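Local coordinates for uncharacterized protein (PDB 2B4W) that is of unknown function but probably adopts the five-bladed beta-propeller fold of the beta-fructosidase clan, at residues E82-I94 with K133-L145. Sequence-based numbering, arbitrary orientation.
Sequences EDPYIAKINNEMI and KDIRVLQLQDGRL
The guanidinium of R136 lies flat on one face of the Y85 ring, planes 3° apart and CZ 3.5 Å from the ring centroid, a cation-pi stack; D83 O sits at the ring's edge. A bend at chi2 (-50°) folds the arginine back over the ring, where its NH1 donates in the guanidinium plane to I135 O (2.9 Å) and NE hydrogen-bonds N193 O on strand 188-198. Water 2 joins NH2 to D83 O. Further along, V137 CG2 meets A87 CB and I89 CD1, while L145 CD1 packs against I89 CG1. At the I89–E92 type I' turn the Q139 amide bonds N90 twice: OE1 accepts a nearly straight bond from the backbone N of N90 (2.9 Å, 177°), and NE2 donates to N90 OD1 from above its carbonyl plane, as well as to G143 O (2.8 Å). Waters 5 and 6 bridge K88 O to Q139. Water 4 links K133 NZ to D83 OD2; D83 OD1 is held by a salt bridge to R48. Strands 84-89 and 136-139 begin consecutive four-stranded antiparallel sheets, consistent with innermost strands of neighbouring propeller blades. Side chains and water join them; the arginine's charge, probably eased by ring and carbonyls, can stay buried between them.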
loop_
_atom_site.group_PDB
_atom_site.type_symbol
_atom_site.label_atom_id
_atom_site.label_comp_id
_atom_site.label_asym_id
_atom_site.label_seq_id
_atom_site.Cartn_x
_atom_site.Cartn_y
_atom_site.Cartn_z
ATOM N N GLU A 82 -1.222 12.103 3.486
ATOM C CA GLU A 82 -0.237 11.444 2.668
ATOM C C GLU A 82 -0.516 9.938 2.545
ATOM O O GLU A 82 -1.214 9.372 3.384
ATOM C CB GLU A 82 1.185 11.598 3.245
ATOM C CG GLU A 82 1.503 13.010 3.715
ATOM C CD GLU A 82 2.917 13.158 4.237
ATOM O OE1 GLU A 82 3.502 12.164 4.727
ATOM O OE2 GLU A 82 3.433 14.290 4.144
ATOM N N ASP A 83 0.063 9.303 1.536
ATOM C CA ASP A 83 0.088 7.855 1.365
ATOM C C ASP A 83 -1.241 7.170 1.667
ATOM O O ASP A 83 -1.341 6.472 2.683
ATOM C CB ASP A 83 1.130 7.231 2.282
ATOM C CG ASP A 83 2.504 7.836 2.057
ATOM O OD1 ASP A 83 2.649 8.499 1.013
ATOM O OD2 ASP A 83 3.381 7.638 2.919
ATOM N N PRO A 84 -2.229 7.372 0.810
ATOM C CA PRO A 84 -3.547 6.775 1.081
ATOM C C PRO A 84 -3.527 5.250 0.908
ATOM O O PRO A 84 -2.653 4.684 0.259
ATOM C CB PRO A 84 -4.442 7.436 0.055
ATOM C CG PRO A 84 -3.537 7.896 -1.029
ATOM C CD PRO A 84 -2.178 8.125 -0.457
ATOM N N TYR A 85 -4.475 4.557 1.524
ATOM C CA TYR A 85 -4.539 3.100 1.562
ATOM C C TYR A 85 -5.947 2.620 1.911
ATOM O O TYR A 85 -6.682 3.263 2.650
ATOM C CB TYR A 85 -3.564 2.448 2.526
ATOM C CG TYR A 85 -3.590 2.836 3.973
ATOM C CD1 TYR A 85 -2.895 3.983 4.361
ATOM C CD2 TYR A 85 -4.268 2.108 4.943
ATOM C CE1 TYR A 85 -2.893 4.372 5.690
ATOM C CE2 TYR A 85 -4.265 2.502 6.268
ATOM C CZ TYR A 85 -3.571 3.638 6.632
ATOM O OH TYR A 85 -3.533 4.079 7.934
ATOM N N ILE A 86 -6.295 1.458 1.350
ATOM C CA ILE A 86 -7.669 0.999 1.485
ATOM C C ILE A 86 -7.729 -0.481 1.862
ATOM O O ILE A 86 -6.796 -1.252 1.690
ATOM C CB ILE A 86 -8.522 1.155 0.206
ATOM C CG1 ILE A 86 -7.912 0.466 -1.026
ATOM C CG2 ILE A 86 -8.859 2.600 -0.098
ATOM C CD1 ILE A 86 -8.863 0.488 -2.218
ATOM N N ALA A 87 -8.907 -0.820 2.378
ATOM C CA ALA A 87 -9.241 -2.203 2.689
ATOM C C ALA A 87 -10.755 -2.342 2.651
ATOM O O ALA A 87 -11.457 -1.343 2.788
ATOM C CB ALA A 87 -8.668 -2.654 4.009
ATOM N N LYS A 88 -11.207 -3.575 2.431
ATOM C CA LYS A 88 -12.626 -3.898 2.535
ATOM C C LYS A 88 -12.852 -4.767 3.769
ATOM O O LYS A 88 -12.283 -5.841 3.919
ATOM C CB LYS A 88 -13.147 -4.574 1.277
ATOM C CG LYS A 88 -14.611 -4.939 1.206
ATOM C CD LYS A 88 -14.916 -5.802 -0.034
ATOM C CE LYS A 88 -14.967 -7.265 0.337
ATOM N NZ LYS A 88 -15.068 -8.173 -0.851
ATOM N N ILE A 89 -13.699 -4.240 4.658
ATOM C CA ILE A 89 -14.127 -5.019 5.825
ATOM C C ILE A 89 -15.647 -4.938 5.895
ATOM O O ILE A 89 -16.255 -3.866 5.842
ATOM C CB ILE A 89 -13.410 -4.589 7.103
ATOM C CG1 ILE A 89 -11.879 -4.664 6.976
ATOM C CG2 ILE A 89 -13.823 -5.414 8.313
ATOM C CD1 ILE A 89 -11.255 -3.418 6.400
ATOM N N ASN A 90 -16.259 -6.113 5.953
ATOM C CA ASN A 90 -17.714 -6.259 5.891
ATOM C C ASN A 90 -18.404 -5.372 4.870
ATOM O O ASN A 90 -19.295 -4.557 5.147
ATOM C CB ASN A 90 -18.336 -5.996 7.274
ATOM C CG ASN A 90 -17.889 -7.068 8.248
ATOM O OD1 ASN A 90 -17.843 -8.233 7.868
ATOM N ND2 ASN A 90 -17.559 -6.668 9.466
ATOM N N ASN A 91 -18.021 -5.510 3.609
ATOM C CA ASN A 91 -18.750 -4.839 2.528
ATOM C C ASN A 91 -18.645 -3.339 2.520
ATOM O O ASN A 91 -19.416 -2.683 1.841
ATOM C CB ASN A 91 -20.235 -5.300 2.595
ATOM C CG ASN A 91 -20.208 -6.815 2.369
ATOM O OD1 ASN A 91 -20.649 -7.587 3.208
ATOM N ND2 ASN A 91 -19.659 -7.260 1.240
ATOM N N GLU A 92 -17.654 -2.809 3.242
ATOM C CA GLU A 92 -17.400 -1.378 3.174
ATOM C C GLU A 92 -15.895 -1.100 3.148
ATOM O O GLU A 92 -15.060 -1.956 3.463
ATOM C CB GLU A 92 -18.062 -0.636 4.337
ATOM C CG GLU A 92 -17.338 -0.742 5.661
ATOM C CD GLU A 92 -17.854 0.183 6.746
ATOM O OE1 GLU A 92 -18.593 1.138 6.442
ATOM O OE2 GLU A 92 -17.511 -0.041 7.933
HETATM N N MSE A 93 -15.651 0.134 2.751
HETATM C CA MSE A 93 -14.313 0.686 2.657
HETATM C C MSE A 93 -13.892 1.217 4.042
HETATM O O MSE A 93 -14.654 1.934 4.687
HETATM C CB MSE A 93 -14.231 1.787 1.598
HETATM C CG MSE A 93 -12.822 2.353 1.416
HETATM SE SE MSE A 93 -12.662 3.801 0.156
HETATM C CE MSE A 93 -12.289 2.559 -1.281
ATOM N N ILE A 94 -12.700 0.850 4.441
ATOM C CA ILE A 94 -11.837 1.350 5.482
ATOM C C ILE A 94 -10.674 2.033 4.745
ATOM O O ILE A 94 -9.816 1.360 4.179
ATOM C CB ILE A 94 -11.356 0.285 6.438
ATOM C CG1 ILE A 94 -12.461 -0.453 7.200
ATOM C CG2 ILE A 94 -10.367 0.866 7.458
ATOM C CD1 ILE A 94 -13.608 0.441 7.606
ATOM N N LYS A 133 3.211 5.410 11.387
ATOM C CA LYS A 133 2.424 5.327 10.147
ATOM C C LYS A 133 2.514 3.909 9.609
ATOM O O LYS A 133 2.913 2.965 10.304
ATOM C CB LYS A 133 2.847 6.382 9.148
ATOM C CG LYS A 133 4.267 6.425 8.625
ATOM C CD LYS A 133 4.447 7.759 7.900
ATOM C CE LYS A 133 5.863 7.989 7.415
ATOM N NZ LYS A 133 5.921 9.057 6.370
ATOM N N ASP A 134 2.127 3.684 8.365
ATOM C CA ASP A 134 2.264 2.340 7.807
ATOM C C ASP A 134 1.510 1.267 8.571
ATOM O O ASP A 134 1.937 0.110 8.593
ATOM C CB ASP A 134 3.769 2.016 7.708
ATOM C CG ASP A 134 4.479 3.020 6.827
ATOM O OD1 ASP A 134 3.808 3.664 6.001
ATOM O OD2 ASP A 134 5.709 3.209 6.913
ATOM N N ILE A 135 0.377 1.597 9.162
ATOM C CA ILE A 135 -0.608 0.736 9.798
ATOM C C ILE A 135 -1.666 0.290 8.778
ATOM O O ILE A 135 -2.191 1.153 8.064
ATOM C CB ILE A 135 -1.349 1.409 10.971
ATOM C CG1 ILE A 135 -0.439 1.966 12.069
ATOM C CG2 ILE A 135 -2.394 0.428 11.538
ATOM C CD1 ILE A 135 -0.867 3.264 12.728
ATOM N N ARG A 136 -1.925 -1.012 8.723
ATOM C CA ARG A 136 -2.774 -1.669 7.748
ATOM C C ARG A 136 -3.658 -2.754 8.352
ATOM O O ARG A 136 -3.356 -3.411 9.346
ATOM C CB ARG A 136 -1.976 -2.365 6.637
ATOM C CG ARG A 136 -1.120 -1.491 5.757
ATOM C CD ARG A 136 -1.915 -0.311 5.227
ATOM N NE ARG A 136 -1.158 0.563 4.337
ATOM C CZ ARG A 136 -0.547 1.690 4.663
ATOM N NH1 ARG A 136 -0.544 2.182 5.897
ATOM N NH2 ARG A 136 0.099 2.379 3.737
ATOM N N VAL A 137 -4.803 -2.955 7.678
ATOM C CA VAL A 137 -5.730 -3.971 8.161
ATOM C C VAL A 137 -6.262 -4.815 7.014
ATOM O O VAL A 137 -6.124 -4.415 5.861
ATOM C CB VAL A 137 -6.955 -3.351 8.861
ATOM C CG1 VAL A 137 -6.516 -2.378 9.947
ATOM C CG2 VAL A 137 -7.873 -2.624 7.874
ATOM N N LEU A 138 -6.888 -5.902 7.431
ATOM C CA LEU A 138 -7.719 -6.741 6.601
ATOM C C LEU A 138 -8.678 -7.594 7.444
ATOM O O LEU A 138 -8.523 -7.817 8.629
ATOM C CB LEU A 138 -6.941 -7.674 5.690
ATOM C CG LEU A 138 -6.129 -8.892 6.074
ATOM C CD1 LEU A 138 -6.805 -10.138 6.578
ATOM C CD2 LEU A 138 -5.444 -9.377 4.769
ATOM N N GLN A 139 -9.655 -8.126 6.711
ATOM C CA GLN A 139 -10.574 -9.113 7.263
ATOM C C GLN A 139 -10.035 -10.528 7.080
ATOM O O GLN A 139 -9.702 -10.880 5.935
ATOM C CB GLN A 139 -11.924 -8.980 6.548
ATOM C CG GLN A 139 -12.973 -9.932 7.152
ATOM C CD GLN A 139 -14.281 -9.158 7.226
ATOM O OE1 GLN A 139 -14.562 -8.446 6.268
ATOM N NE2 GLN A 139 -15.007 -9.301 8.323
ATOM N N LEU A 140 -9.925 -11.289 8.156
ATOM C CA LEU A 140 -9.362 -12.629 8.193
ATOM C C LEU A 140 -10.384 -13.687 7.792
ATOM O O LEU A 140 -11.565 -13.390 7.634
ATOM C CB LEU A 140 -8.814 -12.983 9.592
ATOM C CG LEU A 140 -7.640 -12.117 10.065
ATOM C CD1 LEU A 140 -7.380 -12.261 11.562
ATOM C CD2 LEU A 140 -6.376 -12.463 9.289
ATOM N N GLN A 141 -9.900 -14.920 7.627
ATOM C CA GLN A 141 -10.802 -15.986 7.168
ATOM C C GLN A 141 -12.084 -16.118 7.961
ATOM O O GLN A 141 -13.211 -16.269 7.480
ATOM C CB GLN A 141 -9.998 -17.299 7.211
ATOM C CG GLN A 141 -10.647 -18.407 6.400
ATOM C CD GLN A 141 -9.916 -19.738 6.441
ATOM O OE1 GLN A 141 -9.623 -20.275 7.510
ATOM N NE2 GLN A 141 -9.637 -20.273 5.250
ATOM N N ASP A 142 -11.945 -16.065 9.281
ATOM C CA ASP A 142 -13.072 -16.254 10.189
ATOM C C ASP A 142 -13.864 -14.976 10.397
ATOM O O ASP A 142 -14.860 -14.961 11.130
ATOM C CB ASP A 142 -12.526 -16.754 11.524
ATOM C CG ASP A 142 -11.827 -15.717 12.377
ATOM O OD1 ASP A 142 -11.585 -14.560 11.960
ATOM O OD2 ASP A 142 -11.498 -16.107 13.533
ATOM N N GLY A 143 -13.386 -13.904 9.771
ATOM C CA GLY A 143 -14.082 -12.641 9.759
ATOM C C GLY A 143 -13.568 -11.601 10.714
ATOM O O GLY A 143 -14.000 -10.439 10.682
ATOM N N ARG A 144 -12.639 -11.967 11.594
ATOM C CA ARG A 144 -12.111 -10.950 12.513
ATOM C C ARG A 144 -11.081 -10.097 11.779
ATOM O O ARG A 144 -10.828 -10.321 10.580
ATOM C CB ARG A 144 -11.530 -11.612 13.766
ATOM C CG ARG A 144 -12.549 -12.284 14.674
ATOM C CD ARG A 144 -11.865 -12.891 15.898
ATOM N NE ARG A 144 -11.187 -14.146 15.554
ATOM C CZ ARG A 144 -10.201 -14.708 16.236
ATOM N NH1 ARG A 144 -9.726 -14.160 17.342
ATOM N NH2 ARG A 144 -9.660 -15.854 15.818
ATOM N N LEU A 145 -10.499 -9.136 12.490
ATOM C CA LEU A 145 -9.654 -8.119 11.891
ATOM C C LEU A 145 -8.177 -8.330 12.170
ATOM O O LEU A 145 -7.711 -8.266 13.304
ATOM C CB LEU A 145 -10.104 -6.743 12.393
ATOM C CG LEU A 145 -9.465 -5.525 11.729
ATOM C CD1 LEU A 145 -10.131 -5.178 10.409
ATOM C CD2 LEU A 145 -9.518 -4.325 12.665
HETATM O O HOH W 1 3.296 9.144 5.227
HETATM O O HOH W 2 0.123 5.088 4.823
HETATM O O HOH W 3 2.902 5.819 4.688
HETATM O O HOH W 4 5.874 7.003 4.137
HETATM O O HOH W 5 -13.817 -8.095 3.323
HETATM O O HOH W 6 -9.803 -7.105 3.865
#